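Local coordinates for enterobactin synthetase component F-related protein (Vibrio cholerae serotype O1, PDB 4OXI) that probably activates glycine with ATP as an adenylation domain, in a lipopolysaccharide-modification pathway related to nonribosomal peptide synthesis that confers resistance to antimicrobial peptides, at residues D90-Q95 with G120-I125; G96-A101 with E213-Y218. All coordinates share one frame; numbering follows the deposited sequence.

Interaction 1 of 2, residues D90-Q95 with G120-I125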
ATOM      1  N   ASP A  90      24.302  -3.432   7.438  1.00 22.22           N
ATOM      2  CA  ASP A  90      25.669  -3.056   7.789  1.00 23.93           C
ATOM      3  C   ASP A  90      26.417  -2.559   6.565  1.00 24.82           C
ATOM      4  O   ASP A  90      27.142  -1.578   6.633  1.00 27.30           O
ATOM      5  CB  ASP A  90      26.435  -4.240   8.387  1.00 26.75           C
ATOM      6  CG  ASP A  90      26.030  -4.546   9.817  1.00 28.67           C
ATOM      7  OD1 ASP A  90      25.299  -3.726  10.431  1.00 29.77           O
ATOM      8  OD2 ASP A  90      26.448  -5.612  10.325  1.00 32.12           O
ATOM      9  N   TYR A  91      26.255  -3.254   5.447  1.00 20.51           N
ATOM     10  CA  TYR A  91      26.951  -2.897   4.227  1.00 22.57           C
ATOM     11  C   TYR A  91      26.479  -1.511   3.746  1.00 23.66           C
ATOM     12  O   TYR A  91      27.304  -0.636   3.449  1.00 23.91           O
ATOM     13  CB  TYR A  91      26.713  -3.988   3.177  1.00 20.79           C
ATOM     14  CG  TYR A  91      27.615  -3.952   1.963  1.00 25.00           C
ATOM     15  CD1 TYR A  91      28.606  -4.915   1.776  1.00 25.06           C
ATOM     16  CD2 TYR A  91      27.460  -2.978   0.990  1.00 20.08           C
ATOM     17  CE1 TYR A  91      29.419  -4.895   0.650  1.00 23.65           C
ATOM     18  CE2 TYR A  91      28.265  -2.947  -0.132  1.00 20.89           C
ATOM     19  CZ  TYR A  91      29.236  -3.905  -0.298  1.00 27.26           C
ATOM     20  OH  TYR A  91      30.023  -3.870  -1.427  1.00 28.93           O
ATOM     21  N   TRP A  92      25.162  -1.306   3.696  1.00 22.32           N
ATOM     22  CA  TRP A  92      24.596  -0.010   3.300  1.00 23.39           C
ATOM     23  C   TRP A  92      25.055   1.149   4.188  1.00 22.69           C
ATOM     24  O   TRP A  92      25.311   2.229   3.689  1.00 24.71           O
ATOM     25  CB  TRP A  92      23.066  -0.073   3.306  1.00 22.83           C
ATOM     26  CG  TRP A  92      22.520  -0.932   2.227  1.00 24.38           C
ATOM     27  CD1 TRP A  92      23.145  -1.274   1.063  1.00 24.72           C
ATOM     28  CD2 TRP A  92      21.232  -1.570   2.199  1.00 24.89           C
ATOM     29  NE1 TRP A  92      22.324  -2.082   0.310  1.00 30.03           N
ATOM     30  CE2 TRP A  92      21.146  -2.281   0.987  1.00 28.20           C
ATOM     31  CE3 TRP A  92      20.146  -1.606   3.081  1.00 25.09           C
ATOM     32  CZ2 TRP A  92      20.012  -3.020   0.628  1.00 27.51           C
ATOM     33  CZ3 TRP A  92      19.009  -2.334   2.720  1.00 23.81           C
ATOM     34  CH2 TRP A  92      18.958  -3.036   1.512  1.00 22.79           C
ATOM     35  N   HIS A  93      25.130   0.929   5.501  1.00 19.37           N
ATOM     36  CA  HIS A  93      25.667   1.932   6.425  1.00 24.74           C
ATOM     37  C   HIS A  93      27.096   2.331   6.061  1.00 27.36           C
ATOM     38  O   HIS A  93      27.428   3.520   6.029  1.00 25.38           O
ATOM     39  CB  HIS A  93      25.649   1.411   7.863  1.00 21.40           C
ATOM     40  CG  HIS A  93      24.298   1.467   8.502  1.00 27.43           C
ATOM     41  ND1 HIS A  93      24.046   0.936   9.748  1.00 28.75           N
ATOM     42  CD2 HIS A  93      23.128   1.990   8.066  1.00 26.94           C
ATOM     43  CE1 HIS A  93      22.775   1.137  10.057  1.00 28.79           C
ATOM     44  NE2 HIS A  93      22.195   1.770   9.053  1.00 27.81           N
ATOM     45  N   LEU A  94      27.935   1.334   5.788  1.00 23.38           N
ATOM     46  CA  LEU A  94      29.320   1.584   5.411  1.00 23.70           C
ATOM     47  C   LEU A  94      29.400   2.285   4.067  1.00 24.08           C
ATOM     48  O   LEU A  94      30.345   3.029   3.810  1.00 25.61           O
ATOM     49  CB  LEU A  94      30.104   0.274   5.362  1.00 22.31           C
ATOM     50  CG  LEU A  94      30.136  -0.459   6.702  1.00 25.03           C
ATOM     51  CD1 LEU A  94      30.997  -1.702   6.582  1.00 23.74           C
ATOM     52  CD2 LEU A  94      30.671   0.443   7.811  1.00 24.47           C
ATOM     53  N   GLN A  95      28.413   2.048   3.208  1.00 24.32           N
ATOM     54  CA  GLN A  95      28.347   2.714   1.906  1.00 21.95           C
ATOM     55  C   GLN A  95      27.747   4.110   2.011  1.00 21.34           C
ATOM     56  O   GLN A  95      27.814   4.883   1.066  1.00 23.04           O
ATOM     57  CB  GLN A  95      27.499   1.891   0.926  1.00 23.85           C
ATOM     58  CG  GLN A  95      28.192   0.647   0.383  1.00 24.84           C
ATOM     59  CD  GLN A  95      29.330   1.001  -0.555  1.00 25.49           C
ATOM     60  OE1 GLN A  95      30.499   0.908  -0.191  1.00 28.54           O
ATOM     61  NE2 GLN A  95      28.991   1.427  -1.758  1.00 24.65           N
ATOM     62  N   GLY A 120      18.007  -0.824   9.993  1.00 26.74           N
ATOM     63  CA  GLY A 120      19.090   0.126   9.826  1.00 22.78           C
ATOM     64  C   GLY A 120      18.699   1.601   9.764  1.00 26.83           C
ATOM     65  O   GLY A 120      19.551   2.454   9.508  1.00 26.84           O
ATOM     66  N   GLY A 121      17.426   1.920   9.985  1.00 25.12           N
ATOM     67  CA  GLY A 121      16.998   3.311   9.934  1.00 25.41           C
ATOM     68  C   GLY A 121      17.044   3.948   8.547  1.00 24.05           C
ATOM     69  O   GLY A 121      17.140   5.165   8.400  1.00 26.64           O
ATOM     70  N   MET A 122      16.965   3.127   7.511  1.00 25.84           N
ATOM     71  CA  MET A 122      17.015   3.654   6.153  1.00 25.33           C
ATOM     72  C   MET A 122      15.637   3.807   5.517  1.00 22.88           C
ATOM     73  O   MET A 122      14.614   3.632   6.196  1.00 23.12           O
ATOM     74  CB  MET A 122      17.968   2.808   5.322  1.00 26.84           C
ATOM     75  CG  MET A 122      19.405   2.991   5.839  1.00 30.23           C
ATOM     76  SD  MET A 122      20.510   1.725   5.262  1.00 46.14           S
ATOM     77  CE  MET A 122      20.004   1.772   3.537  1.00 37.55           C
ATOM     78  N   THR A 123      15.612   4.175   4.237  1.00 21.98           N
ATOM     79  CA  THR A 123      14.358   4.445   3.528  1.00 19.53           C
ATOM     80  C   THR A 123      14.243   3.505   2.348  1.00 21.35           C
ATOM     81  O   THR A 123      15.153   3.449   1.508  1.00 22.32           O
ATOM     82  CB  THR A 123      14.345   5.876   2.946  1.00 23.77           C
ATOM     83  OG1 THR A 123      14.764   6.814   3.946  1.00 23.04           O
ATOM     84  CG2 THR A 123      12.952   6.251   2.446  1.00 17.94           C
ATOM     85  N   TYR A 124      13.140   2.763   2.256  1.00 18.67           N
ATOM     86  CA  TYR A 124      12.969   1.908   1.094  1.00 18.87           C
ATOM     87  C   TYR A 124      11.913   2.432   0.132  1.00 18.91           C
ATOM     88  O   TYR A 124      10.960   3.101   0.533  1.00 17.95           O
ATOM     89  CB  TYR A 124      12.767   0.430   1.466  1.00 17.52           C
ATOM     90  CG  TYR A 124      11.372   0.014   1.899  1.00 19.14           C
ATOM     91  CD1 TYR A 124      10.431  -0.420   0.963  1.00 17.18           C
ATOM     92  CD2 TYR A 124      11.017  -0.009   3.251  1.00 18.06           C
ATOM     93  CE1 TYR A 124       9.158  -0.826   1.357  1.00 17.20           C
ATOM     94  CE2 TYR A 124       9.740  -0.415   3.660  1.00 16.67           C
ATOM     95  CZ  TYR A 124       8.830  -0.825   2.707  1.00 18.09           C
ATOM     96  OH  TYR A 124       7.586  -1.240   3.101  1.00 19.75           O
ATOM     97  N   ILE A 125      12.117   2.133  -1.145  1.00 17.76           N
ATOM     98  CA  ILE A 125      11.247   2.605  -2.209  1.00 18.33           C
ATOM     99  C   ILE A 125      10.858   1.422  -3.094  1.00 17.84           C
ATOM    100  O   ILE A 125      11.630   0.989  -3.947  1.00 18.69           O
ATOM    101  CB  ILE A 125      11.976   3.654  -3.061  1.00 20.90           C
ATOM    102  CG1 ILE A 125      12.580   4.735  -2.153  1.00 20.67           C
ATOM    103  CG2 ILE A 125      11.024   4.289  -4.103  1.00 17.02           C
ATOM    104  CD1 ILE A 125      13.676   5.517  -2.799  1.00 24.20           C
TER
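Trp92 and His93, neighbours near the C-terminal end of helix 78-95, grip Met122 and Gly120 where helix 108-119 has just given way to strand 123-126. The packed half of the contact belongs to Met122. Its chain bends at the last torsion (chi3 47°), which brings the methyl group back to the indole: CE of Met122 lies 3.4 Å from CE3 of Trp92 and 3.6 Å from CB of Trp92, approaching the ring obliquely. The sulfur serves both aromatics, SD of Met122 lying 5.3 Å from the centroid of the six-membered ring of Trp92 and 4.7 Å from that of the His93 ring, oblique to each, a Met-aromatic arrangement. Ala113 and Ala116 of helix 108-119, Val100 of strand 99-102 and the edge-to-face ring of Tyr172 complete the surroundings of the buried indole.

The outer half rests on His93, an exposed residue whose ring reaches across to a single polar atom. NE2 of His93 donates to O of Gly120 at 2.8 Å, with an N-H...O angle of 162°. The acceptor lies only 3° out of the imidazole plane, and the donor sits in the carbonyl plane on a lone pair, so direction as well as length supports the bond. This carbonyl belongs to the turn just after helix 108-119, next to Gly121, the positive-phi C-prime residue of the Schellman motif that ends the helix. Strand 99-102, helix 108-119 and the parallel neighbouring strand 123-126 form a beta-alpha-beta crossover, against which helix 78-95 packs within the AMP-binding enzyme family region.

Interaction 2 of 2, residues G96-A101 with E213-Y218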
ATOM      1  N   GLY A  96      27.147   4.433   3.150  1.00 22.66           N
ATOM      2  CA  GLY A  96      26.486   5.723   3.295  1.00 22.73           C
ATOM      3  C   GLY A  96      25.221   5.835   2.462  1.00 26.69           C
ATOM      4  O   GLY A  96      24.872   6.917   1.986  1.00 28.46           O
ATOM      5  N   VAL A  97      24.548   4.702   2.280  1.00 25.95           N
ATOM      6  CA  VAL A  97      23.282   4.631   1.572  1.00 26.72           C
ATOM      7  C   VAL A  97      22.178   4.999   2.533  1.00 24.10           C
ATOM      8  O   VAL A  97      22.157   4.499   3.655  1.00 27.33           O
ATOM      9  CB  VAL A  97      23.033   3.188   1.072  1.00 26.95           C
ATOM     10  CG1 VAL A  97      21.640   3.046   0.498  1.00 25.01           C
ATOM     11  CG2 VAL A  97      24.062   2.816   0.022  1.00 23.50           C
ATOM     12  N   GLN A  98      21.255   5.860   2.108  1.00 23.51           N
ATOM     13  CA  GLN A  98      20.069   6.155   2.919  1.00 22.66           C
ATOM     14  C   GLN A  98      18.793   5.606   2.274  1.00 24.27           C
ATOM     15  O   GLN A  98      17.898   5.108   2.965  1.00 24.04           O
ATOM     16  CB  GLN A  98      19.922   7.664   3.160  1.00 24.00           C
ATOM     17  CG  GLN A  98      18.572   8.046   3.809  1.00 25.30           C
ATOM     18  CD  GLN A  98      18.385   7.450   5.207  1.00 26.57           C
ATOM     19  OE1 GLN A  98      19.338   7.352   5.983  1.00 30.37           O
ATOM     20  NE2 GLN A  98      17.151   7.049   5.533  1.00 22.42           N
ATOM     21  N   ARG A  99      18.711   5.692   0.946  1.00 21.40           N
ATOM     22  CA  ARG A  99      17.516   5.257   0.230  1.00 22.39           C
ATOM     23  C   ARG A  99      17.804   4.076  -0.699  1.00 23.24           C
ATOM     24  O   ARG A  99      18.730   4.126  -1.515  1.00 21.39           O
ATOM     25  CB  ARG A  99      16.913   6.424  -0.564  1.00 21.98           C
ATOM     26  CG  ARG A  99      16.554   7.638   0.308  1.00 22.66           C
ATOM     27  CD  ARG A  99      15.821   8.710  -0.487  1.00 24.27           C
ATOM     28  NE  ARG A  99      15.331   9.774   0.382  1.00 25.22           N
ATOM     29  CZ  ARG A  99      14.717  10.869  -0.056  1.00 25.69           C
ATOM     30  NH1 ARG A  99      14.502  11.039  -1.350  1.00 28.38           N
ATOM     31  NH2 ARG A  99      14.322  11.793   0.799  1.00 27.74           N
ATOM     32  N   VAL A 100      17.016   3.013  -0.573  1.00 20.63           N
ATOM     33  CA  VAL A 100      17.186   1.857  -1.442  1.00 20.98           C
ATOM     34  C   VAL A 100      15.896   1.570  -2.176  1.00 17.18           C
ATOM     35  O   VAL A 100      14.833   1.450  -1.564  1.00 18.54           O
ATOM     36  CB  VAL A 100      17.576   0.598  -0.649  1.00 22.28           C
ATOM     37  CG1 VAL A 100      17.771  -0.588  -1.601  1.00 23.67           C
ATOM     38  CG2 VAL A 100      18.844   0.840   0.106  1.00 27.58           C
ATOM     39  N   ALA A 101      15.980   1.452  -3.491  1.00 20.01           N
ATOM     40  CA  ALA A 101      14.816   1.058  -4.272  1.00 18.46           C
ATOM     41  C   ALA A 101      14.771  -0.459  -4.374  1.00 20.87           C
ATOM     42  O   ALA A 101      15.804  -1.122  -4.454  1.00 23.51           O
ATOM     43  CB  ALA A 101      14.849   1.679  -5.636  1.00 18.82           C
ATOM     44  N   GLU A 213      13.338   9.708  14.457  1.00 41.32           N
ATOM     45  CA  GLU A 213      11.998   9.218  14.218  1.00 33.58           C
ATOM     46  C   GLU A 213      11.369   9.945  13.047  1.00 33.76           C
ATOM     47  O   GLU A 213      10.345   9.511  12.528  1.00 33.14           O
ATOM     48  CB  GLU A 213      11.142   9.375  15.467  1.00 36.03           C
ATOM     49  CG  GLU A 213      11.380   8.310  16.533  1.00 35.07           C
ATOM     50  CD  GLU A 213      10.798   6.951  16.157  1.00 44.27           C
ATOM     51  OE1 GLU A 213       9.553   6.798  16.181  1.00 38.86           O
ATOM     52  OE2 GLU A 213      11.585   6.025  15.847  1.00 54.94           O
ATOM     53  N   HIS A 214      11.992  11.038  12.615  1.00 33.21           N
ATOM     54  CA  HIS A 214      11.439  11.831  11.526  1.00 36.49           C
ATOM     55  C   HIS A 214      12.037  11.541  10.166  1.00 33.99           C
ATOM     56  O   HIS A 214      11.554  12.048   9.156  1.00 35.57           O
ATOM     57  CB  HIS A 214      11.500  13.319  11.858  1.00 44.52           C
ATOM     58  CG  HIS A 214      10.647  13.679  13.031  1.00 58.93           C
ATOM     59  ND1 HIS A 214       9.305  13.355  13.091  1.00 56.96           N
ATOM     60  CD2 HIS A 214      10.948  14.277  14.208  1.00 58.72           C
ATOM     61  CE1 HIS A 214       8.812  13.759  14.249  1.00 56.55           C
ATOM     62  NE2 HIS A 214       9.787  14.322  14.943  1.00 68.25           N
ATOM     63  N   GLU A 215      13.070  10.710  10.137  1.00 29.57           N
ATOM     64  CA  GLU A 215      13.588  10.178   8.879  1.00 30.80           C
ATOM     65  C   GLU A 215      12.496   9.350   8.178  1.00 25.57           C
ATOM     66  O   GLU A 215      11.599   8.809   8.823  1.00 23.06           O
ATOM     67  CB  GLU A 215      14.832   9.321   9.154  1.00 30.11           C
ATOM     68  CG  GLU A 215      15.469   8.704   7.936  1.00 28.08           C
ATOM     69  CD  GLU A 215      15.952   9.742   6.943  1.00 36.89           C
ATOM     70  OE1 GLU A 215      17.086  10.241   7.136  1.00 38.34           O
ATOM     71  OE2 GLU A 215      15.206  10.053   5.974  1.00 32.30           O
ATOM     72  N   TYR A 216      12.551   9.272   6.858  1.00 25.57           N
ATOM     73  CA  TYR A 216      11.561   8.500   6.112  1.00 25.61           C
ATOM     74  C   TYR A 216      11.846   6.999   6.194  1.00 25.56           C
ATOM     75  O   TYR A 216      12.987   6.559   5.981  1.00 23.06           O
ATOM     76  CB  TYR A 216      11.577   8.928   4.654  1.00 23.04           C
ATOM     77  CG  TYR A 216      11.251  10.388   4.417  1.00 22.92           C
ATOM     78  CD1 TYR A 216      10.271  11.036   5.165  1.00 27.20           C
ATOM     79  CD2 TYR A 216      11.910  11.113   3.430  1.00 22.35           C
ATOM     80  CE1 TYR A 216       9.962  12.386   4.941  1.00 26.79           C
ATOM     81  CE2 TYR A 216      11.611  12.455   3.199  1.00 28.22           C
ATOM     82  CZ  TYR A 216      10.633  13.079   3.952  1.00 29.51           C
ATOM     83  OH  TYR A 216      10.328  14.393   3.710  1.00 32.42           O
ATOM     84  N   ALA A 217      10.807   6.212   6.482  1.00 20.99           N
ATOM     85  CA  ALA A 217      10.931   4.753   6.505  1.00 20.08           C
ATOM     86  C   ALA A 217      10.701   4.163   5.110  1.00 21.49           C
ATOM     87  O   ALA A 217      11.377   3.197   4.706  1.00 19.36           O
ATOM     88  CB  ALA A 217       9.958   4.138   7.521  1.00 16.11           C
ATOM     89  N   TYR A 218       9.745   4.731   4.376  1.00 19.12           N
ATOM     90  CA  TYR A 218       9.517   4.295   2.999  1.00 19.01           C
ATOM     91  C   TYR A 218       8.888   5.401   2.184  1.00 21.09           C
ATOM     92  O   TYR A 218       8.286   6.317   2.738  1.00 21.76           O
ATOM     93  CB  TYR A 218       8.629   3.037   2.941  1.00 17.67           C
ATOM     94  CG  TYR A 218       7.239   3.184   3.550  1.00 19.60           C
ATOM     95  CD1 TYR A 218       6.152   3.587   2.777  1.00 19.89           C
ATOM     96  CD2 TYR A 218       7.017   2.905   4.889  1.00 15.21           C
ATOM     97  CE1 TYR A 218       4.884   3.708   3.333  1.00 15.34           C
ATOM     98  CE2 TYR A 218       5.746   3.027   5.457  1.00 16.66           C
ATOM     99  CZ  TYR A 218       4.693   3.434   4.673  1.00 20.51           C
ATOM    100  OH  TYR A 218       3.438   3.556   5.232  1.00 19.26           O
TER
HETATM  101  O   HOH W   1      15.247   9.295   3.220  1.00 22.83           O
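Gln98 and Glu215 share the same turns: in each, CG stands anti to the backbone N (chi1 171° in Gln98) and the chain then bends at chi2. Coming from opposite directions, they lay amide against carboxylate with the two planes 20° apart. NE2 of Gln98 is 3.3 Å from CD of Glu215, and roughly equidistant from the two carboxylate oxygens, which marks a stack and not a hydrogen bond. NE2 of Gln98 instead bonds OG1 of Thr123.

Glu215 spends its carboxylate differently. Its OE2 accepts from N of Tyr216 at 2.9 Å, on the anti side and somewhat out of the carboxylate plane. OE2 of Glu215 also accepts a hydrogen bond from a water 2.9 Å away; this water in turn accepts from NE of Arg99, also at 2.9 Å, lying in the guanidinium plane. With NH2 of Arg99 and OE2 of Glu215 5.5 Å apart, any attraction between the opposite charges is probably indirect. Arg99, extended from CG to NE, runs beside Tyr216, its NH2 meeting the ring edge 3.6 Å from CD2 of Tyr216, with the planes 47° apart; NH1 bonds O of Thr143. Tyr216 O bonds Thr123 OG1, and Tyr124 makes backbone bonds with Ala217 and Ile219, so this polar, water-bridged surface contact flanks the junction where strand 216-222 meets 123-126, the edge strand of the parallel sheet.

How the interactions relate
Interaction 1 is mostly buried and interaction 2 lies at the surface, yet their centres are only 7 Å apart, and strand 123-126 connects them. That strand neighbours 99-102 in the parallel sheet: the N of Thr123 lies 2.8 Å from O of Gln98, a probable hydrogen bond. Toward the other partner, OG1 of Thr123 lies 2.7 Å from O of Tyr216. The chemistry follows the location: interaction 1 joins helix 78-95 to the residues entering the sheet with sulfur, aromatic packing and one direct bond, whereas interaction 2 joins the start of the following strand to 213-218 through an amide-carboxylate stack, a guanidinium at a ring edge and a bridging water. Their segments alternate along the chain.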